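Local coordinates for protein inositol monophosphatase (Staphylococcus aureus, PDB 5DW8) that probably hydrolyses inositol monophosphates to inositol and phosphate, and here holds adenosine-2'-monophosphate beside two calcium ions, at residues A[48-53]-A[91-96]; A[84-89]-A[110-115]. All coordinates share one frame; numbering follows the deposited sequence.

One segment of each contact lies on the same run of chain, strand 86-91 with the corner and short strand 93-94 after it. Contact 2 pairs residues 84-89 with 110-115, two neighbouring antiparallel strands of the larger mixed sheet. Contact 1 sets helix 44-64 against residues 91-96, where the chain leaves that sheet, turns at P92 and enters the ligand pocket. Their centres are about 19 Å apart. In sequence the segments alternate: 48-53, 84-89, 91-96, 110-115. One residue separates V89 from D91, and there is no other touch between the contacts. The strand pairing thus leads straight to D91, which binds both calcium ions. All four segments belong to the inositol monophosphatase family region.

Contact 1. Residues A[48-53]-A[91-96]; sequences NVDKAT and DPIDGT. With CA (calcium ion), chain C; CA (calcium ion), chain E; 2AM (adenosine-2'-monophosphate), chain D.
D50 packs on P92 and I93 of DPIDGT, the metal-binding signature of the inositol monophosphatase family. Helix 44-64 brings D50 to the turn at P92, and no hydrogen bond crosses between 48-53 and 91-96. D50 OD1 lies 3.4 Å from P92 CD, its side chain at about a right angle to the proline. Its chi1 of -132° is an unusual, eclipsed-like value that swings the carboxylate towards residues 91-96. The other oxygen, OD2, meets the methyl CG2 of T96. I93 CD1 reaches the helix backbone at D50 CA, 3.5 Å away, and also touches V49 CG1. T53 CG2 rests on P92 CB. F99 of helix 96-102 packs on both V49 and I93. D50 OD1 lies close to the like-charged E73 and E74.

On the pocket side D91 extends with CG anti to the backbone N (chi1 -179°). Its carboxylate bridges the two calcium ions, and D216 also binds one of them. I93 contributes its carbonyl O to the other ion. D94 OD1 accepts a 2.6 Å hydrogen bond from the ligand O3'. At the start of helix 96-102, G95 N donates to the phosphate O1P at 2.7 Å. T96 N donates to the same O1P at 3.0 Å.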
loop_
_atom_site.group_PDB
_atom_site.type_symbol
_atom_site.label_atom_id
_atom_site.label_comp_id
_atom_site.label_asym_id
_atom_site.label_seq_id
_atom_site.Cartn_x
_atom_site.Cartn_y
_atom_site.Cartn_z
ATOM N N ASN A 48 13.443 15.176 14.437
ATOM C CA ASN A 48 14.821 15.302 13.971
ATOM C C ASN A 48 14.875 14.407 12.733
ATOM O O ASN A 48 13.983 13.650 12.492
ATOM C CB ASN A 48 15.805 14.854 15.060
ATOM C CG ASN A 48 15.606 15.608 16.383
ATOM O OD1 ASN A 48 16.039 16.769 16.532
ATOM N ND2 ASN A 48 14.958 14.947 17.353
ATOM N N VAL A 49 15.886 14.477 11.918
ATOM C CA VAL A 49 15.829 13.711 10.651
ATOM C C VAL A 49 15.080 14.523 9.599
ATOM O O VAL A 49 15.661 14.902 8.619
ATOM C CB VAL A 49 15.176 12.300 10.761
ATOM C CG1 VAL A 49 15.083 11.640 9.387
ATOM C CG2 VAL A 49 15.984 11.413 11.682
ATOM N N ASP A 50 13.797 14.772 9.822
ATOM C CA ASP A 50 13.063 15.734 9.031
ATOM C C ASP A 50 13.770 17.072 8.999
ATOM O O ASP A 50 14.079 17.600 7.938
ATOM C CB ASP A 50 11.673 15.946 9.623
ATOM C CG ASP A 50 10.616 15.881 8.593
ATOM O OD1 ASP A 50 10.918 16.290 7.445
ATOM O OD2 ASP A 50 9.505 15.412 8.933
ATOM N N LYS A 51 14.025 17.581 10.195
ATOM C CA LYS A 51 14.679 18.855 10.407
ATOM C C LYS A 51 16.102 18.781 9.888
ATOM O O LYS A 51 16.536 19.648 9.137
ATOM C CB LYS A 51 14.686 19.178 11.895
ATOM C CG LYS A 51 14.949 20.632 12.237
ATOM C CD LYS A 51 13.928 21.160 13.245
ATOM C CE LYS A 51 12.516 21.338 12.629
ATOM N NZ LYS A 51 11.438 21.501 13.656
ATOM N N ALA A 52 16.818 17.719 10.257
ATOM C CA ALA A 52 18.232 17.601 9.894
ATOM C C ALA A 52 18.397 17.466 8.388
ATOM O O ALA A 52 19.387 17.932 7.841
ATOM C CB ALA A 52 18.885 16.431 10.619
ATOM N N THR A 53 17.407 16.860 7.722
ATOM C CA THR A 53 17.465 16.566 6.295
ATOM C C THR A 53 17.193 17.776 5.428
ATOM O O THR A 53 17.849 17.961 4.396
ATOM C CB THR A 53 16.478 15.458 5.902
ATOM O OG1 THR A 53 16.817 14.272 6.609
ATOM C CG2 THR A 53 16.569 15.157 4.411
ATOM N N ASP A 91 10.191 18.357 0.334
ATOM C CA ASP A 91 9.638 17.725 1.538
ATOM C C ASP A 91 10.626 16.665 1.938
ATOM O O ASP A 91 10.842 15.737 1.182
ATOM C CB ASP A 91 8.296 17.074 1.246
ATOM C CG ASP A 91 7.686 16.434 2.480
ATOM O OD1 ASP A 91 8.324 16.489 3.564
ATOM O OD2 ASP A 91 6.556 15.865 2.357
ATOM N N PRO A 92 11.259 16.800 3.109
ATOM C CA PRO A 92 12.375 15.900 3.230
ATOM C C PRO A 92 11.865 14.522 3.511
ATOM O O PRO A 92 12.481 13.591 3.053
ATOM C CB PRO A 92 13.203 16.481 4.383
ATOM C CG PRO A 92 12.567 17.750 4.759
ATOM C CD PRO A 92 11.137 17.655 4.296
ATOM N N ILE A 93 10.755 14.388 4.248
ATOM C CA ILE A 93 10.083 13.092 4.398
ATOM C C ILE A 93 8.561 13.133 4.120
ATOM O O ILE A 93 7.761 13.546 4.969
ATOM C CB ILE A 93 10.341 12.456 5.782
ATOM C CG1 ILE A 93 11.828 12.132 5.956
ATOM C CG2 ILE A 93 9.555 11.153 5.950
ATOM C CD1 ILE A 93 12.588 13.145 6.766
ATOM N N ASP A 94 8.176 12.694 2.925
ATOM C CA ASP A 94 6.794 12.403 2.653
ATOM C C ASP A 94 6.489 10.991 3.107
ATOM O O ASP A 94 7.096 10.040 2.612
ATOM C CB ASP A 94 6.486 12.552 1.170
ATOM C CG ASP A 94 5.009 12.696 0.911
ATOM O OD1 ASP A 94 4.331 13.339 1.712
ATOM O OD2 ASP A 94 4.523 12.133 -0.069
ATOM N N GLY A 95 5.543 10.879 4.050
ATOM C CA GLY A 95 5.163 9.613 4.697
ATOM C C GLY A 95 5.820 9.460 6.059
ATOM O O GLY A 95 6.462 8.463 6.323
ATOM N N THR A 96 5.642 10.440 6.939
ATOM C CA THR A 96 6.258 10.410 8.287
ATOM C C THR A 96 5.754 9.247 9.089
ATOM O O THR A 96 6.538 8.561 9.746
ATOM C CB THR A 96 6.036 11.700 9.152
ATOM O OG1 THR A 96 4.633 12.015 9.275
ATOM C CG2 THR A 96 6.768 12.880 8.567
HETATM CA CA CA C . 7.199 15.776 5.399
HETATM CA CA CA E . 4.548 15.830 3.371
HETATM P P 2AM D . 3.710 14.000 5.432
HETATM O O1P 2AM D . 3.911 12.407 5.512
HETATM O O2P 2AM D . 2.855 14.390 6.761
HETATM O O3P 2AM D . 5.049 14.644 5.337
HETATM C "C5'" 2AM D . -0.461 11.195 4.312
HETATM O "O5'" 2AM D . -0.861 9.892 3.853
HETATM C "C4'" 2AM D . 0.004 11.942 3.069
HETATM O "O4'" 2AM D . -0.650 13.256 2.977
HETATM C "C3'" 2AM D . 1.478 12.261 3.148
HETATM O "O3'" 2AM D . 1.925 12.492 1.820
HETATM C "C2'" 2AM D . 1.418 13.529 4.031
HETATM O "O2'" 2AM D . 2.676 14.268 4.144
HETATM C "C1'" 2AM D . 0.344 14.298 3.290
HETATM N N9 2AM D . -0.284 15.414 4.084
HETATM C C8 2AM D . -0.419 16.678 3.665
HETATM N N7 2AM D . -1.041 17.381 4.614
HETATM C C5 2AM D . -1.294 16.551 5.629
HETATM C C6 2AM D . -1.890 16.758 6.813
HETATM N N6 2AM D . -2.315 17.999 7.046
HETATM N N1 2AM D . -2.064 15.767 7.718
HETATM C C2 2AM D . -1.592 14.483 7.401
HETATM N N3 2AM D . -0.966 14.294 6.150
HETATM C C4 2AM D . -0.829 15.332 5.301
#

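Contact 2. Residues A[84-89]-A[110-115]; sequences KGTVWV and IGIYID
V87 and Y113 form a hydrogen-bonded pair in an antiparallel beta ladder between strands 86-91 and 107-114. V87 N gives a bond of 2.9 Å to Y113 O, and Y113 N returns one to V87 O. V89 and G111 repeat the pattern, with V89 N 3.0 Å from G111 O. D115 N bonds to G85 O at the far end.

T86, W88, I112 and I114 share one face of the sheet. There I112 lies alongside W88, with CG1 anti to its carbonyl carbon (chi1 -65°). Its CD1 makes a CH-pi contact 3.9 Å from the centroid of the W88 six-membered ring, almost on the ring normal. I110 CG2 meets the same indole obliquely, 3.6 Å from CE3. The methyls T86 CG2 and I112 CG2 also touch. On the other face V89 CG1 approaches Y113 CD2 obliquely.

Further out, L11, F14 and A15 of helix 11-32 pack on W88. H68 ND1 is hydrogen-bonded to W88 NE1, which satisfies the buried indole nitrogen. W215 and A218 of helix 214-226 touch V89. The paired bonds of V87 with Y113 and V89 with G111 fix the strand register, while apolar contact of I110 and I112 with the indole holds the W88 side together.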
loop_
_atom_site.group_PDB
_atom_site.type_symbol
_atom_site.label_atom_id
_atom_site.label_comp_id
_atom_site.label_asym_id
_atom_site.label_seq_id
_atom_site.Cartn_x
_atom_site.Cartn_y
_atom_site.Cartn_z
ATOM N N LYS A 84 9.616 33.699 -8.882
ATOM C CA LYS A 84 10.898 34.415 -9.097
ATOM C C LYS A 84 12.112 33.499 -8.955
ATOM O O LYS A 84 12.229 32.738 -7.993
ATOM C CB LYS A 84 11.009 35.640 -8.169
ATOM C CG LYS A 84 9.808 36.588 -8.260
ATOM N N GLY A 85 13.008 33.566 -9.929
ATOM C CA GLY A 85 14.263 32.847 -9.864
ATOM C C GLY A 85 14.126 31.330 -9.731
ATOM O O GLY A 85 13.093 30.737 -10.014
ATOM N N THR A 86 15.191 30.701 -9.275
ATOM C CA THR A 86 15.209 29.268 -9.140
ATOM C C THR A 86 14.743 28.844 -7.760
ATOM O O THR A 86 15.288 29.275 -6.728
ATOM C CB THR A 86 16.603 28.723 -9.427
ATOM O OG1 THR A 86 16.923 29.032 -10.792
ATOM C CG2 THR A 86 16.622 27.221 -9.205
ATOM N N VAL A 87 13.724 27.996 -7.755
ATOM C CA VAL A 87 13.026 27.686 -6.531
ATOM C C VAL A 87 12.901 26.207 -6.294
ATOM O O VAL A 87 12.240 25.514 -7.068
ATOM C CB VAL A 87 11.631 28.286 -6.598
ATOM C CG1 VAL A 87 10.769 27.790 -5.430
ATOM C CG2 VAL A 87 11.748 29.799 -6.642
ATOM N N TRP A 88 13.501 25.746 -5.205
ATOM C CA TRP A 88 13.397 24.353 -4.801
ATOM C C TRP A 88 12.257 24.200 -3.788
ATOM O O TRP A 88 12.249 24.904 -2.769
ATOM C CB TRP A 88 14.678 23.869 -4.135
ATOM C CG TRP A 88 15.957 23.956 -4.929
ATOM C CD1 TRP A 88 16.507 25.074 -5.489
ATOM C CD2 TRP A 88 16.907 22.896 -5.151
ATOM N NE1 TRP A 88 17.716 24.773 -6.066
ATOM C CE2 TRP A 88 17.980 23.442 -5.888
ATOM C CE3 TRP A 88 16.929 21.522 -4.840
ATOM C CZ2 TRP A 88 19.061 22.683 -6.298
ATOM C CZ3 TRP A 88 17.986 20.773 -5.255
ATOM C CH2 TRP A 88 19.050 21.347 -5.972
ATOM N N VAL A 89 11.297 23.311 -4.087
ATOM C CA VAL A 89 10.241 22.972 -3.137
ATOM C C VAL A 89 10.405 21.536 -2.722
ATOM O O VAL A 89 10.319 20.596 -3.535
ATOM C CB VAL A 89 8.792 23.393 -3.564
ATOM C CG1 VAL A 89 8.657 23.659 -5.047
ATOM C CG2 VAL A 89 7.717 22.458 -3.031
ATOM N N ILE A 110 11.386 16.677 -4.374
ATOM C CA ILE A 110 11.974 17.939 -4.830
ATOM C C ILE A 110 11.548 18.255 -6.250
ATOM O O ILE A 110 11.874 17.529 -7.172
ATOM C CB ILE A 110 13.531 17.938 -4.825
ATOM C CG1 ILE A 110 14.106 17.346 -3.527
ATOM C CG2 ILE A 110 14.047 19.344 -5.001
ATOM C CD1 ILE A 110 15.623 17.517 -3.374
ATOM N N GLY A 111 10.845 19.361 -6.399
ATOM C CA GLY A 111 10.654 19.964 -7.680
ATOM C C GLY A 111 11.475 21.236 -7.711
ATOM O O GLY A 111 11.599 21.926 -6.697
ATOM N N ILE A 112 12.039 21.532 -8.881
ATOM C CA ILE A 112 12.824 22.751 -9.114
ATOM C C ILE A 112 12.088 23.522 -10.180
ATOM O O ILE A 112 11.749 22.989 -11.224
ATOM C CB ILE A 112 14.268 22.466 -9.571
ATOM C CG1 ILE A 112 15.045 21.769 -8.457
ATOM C CG2 ILE A 112 14.981 23.772 -9.937
ATOM C CD1 ILE A 112 16.279 21.021 -8.916
ATOM N N TYR A 113 11.802 24.771 -9.879
ATOM C CA TYR A 113 11.070 25.623 -10.789
ATOM C C TYR A 113 12.017 26.753 -11.125
ATOM O O TYR A 113 12.955 27.024 -10.383
ATOM C CB TYR A 113 9.763 26.093 -10.142
ATOM C CG TYR A 113 8.733 24.985 -10.086
ATOM C CD1 TYR A 113 7.551 25.063 -10.815
ATOM C CD2 TYR A 113 8.950 23.827 -9.331
ATOM C CE1 TYR A 113 6.598 24.030 -10.790
ATOM C CE2 TYR A 113 8.008 22.794 -9.307
ATOM C CZ TYR A 113 6.836 22.903 -10.035
ATOM O OH TYR A 113 5.902 21.880 -9.993
ATOM N N ILE A 114 11.842 27.342 -12.294
ATOM C CA ILE A 114 12.658 28.485 -12.700
ATOM C C ILE A 114 11.650 29.457 -13.231
ATOM O O ILE A 114 10.791 29.070 -13.983
ATOM C CB ILE A 114 13.705 28.097 -13.752
ATOM C CG1 ILE A 114 14.618 27.014 -13.177
ATOM C CG2 ILE A 114 14.546 29.305 -14.175
ATOM C CD1 ILE A 114 15.844 26.708 -14.017
ATOM N N ASP A 115 11.710 30.691 -12.758
ATOM C CA ASP A 115 10.754 31.728 -13.119
ATOM C C ASP A 115 9.302 31.265 -13.111
ATOM O O ASP A 115 8.531 31.679 -13.962
ATOM C CB ASP A 115 11.083 32.260 -14.514
ATOM C CG ASP A 115 12.492 32.764 -14.616
ATOM O OD1 ASP A 115 13.159 32.873 -13.555
ATOM O OD2 ASP A 115 12.921 33.064 -15.742
#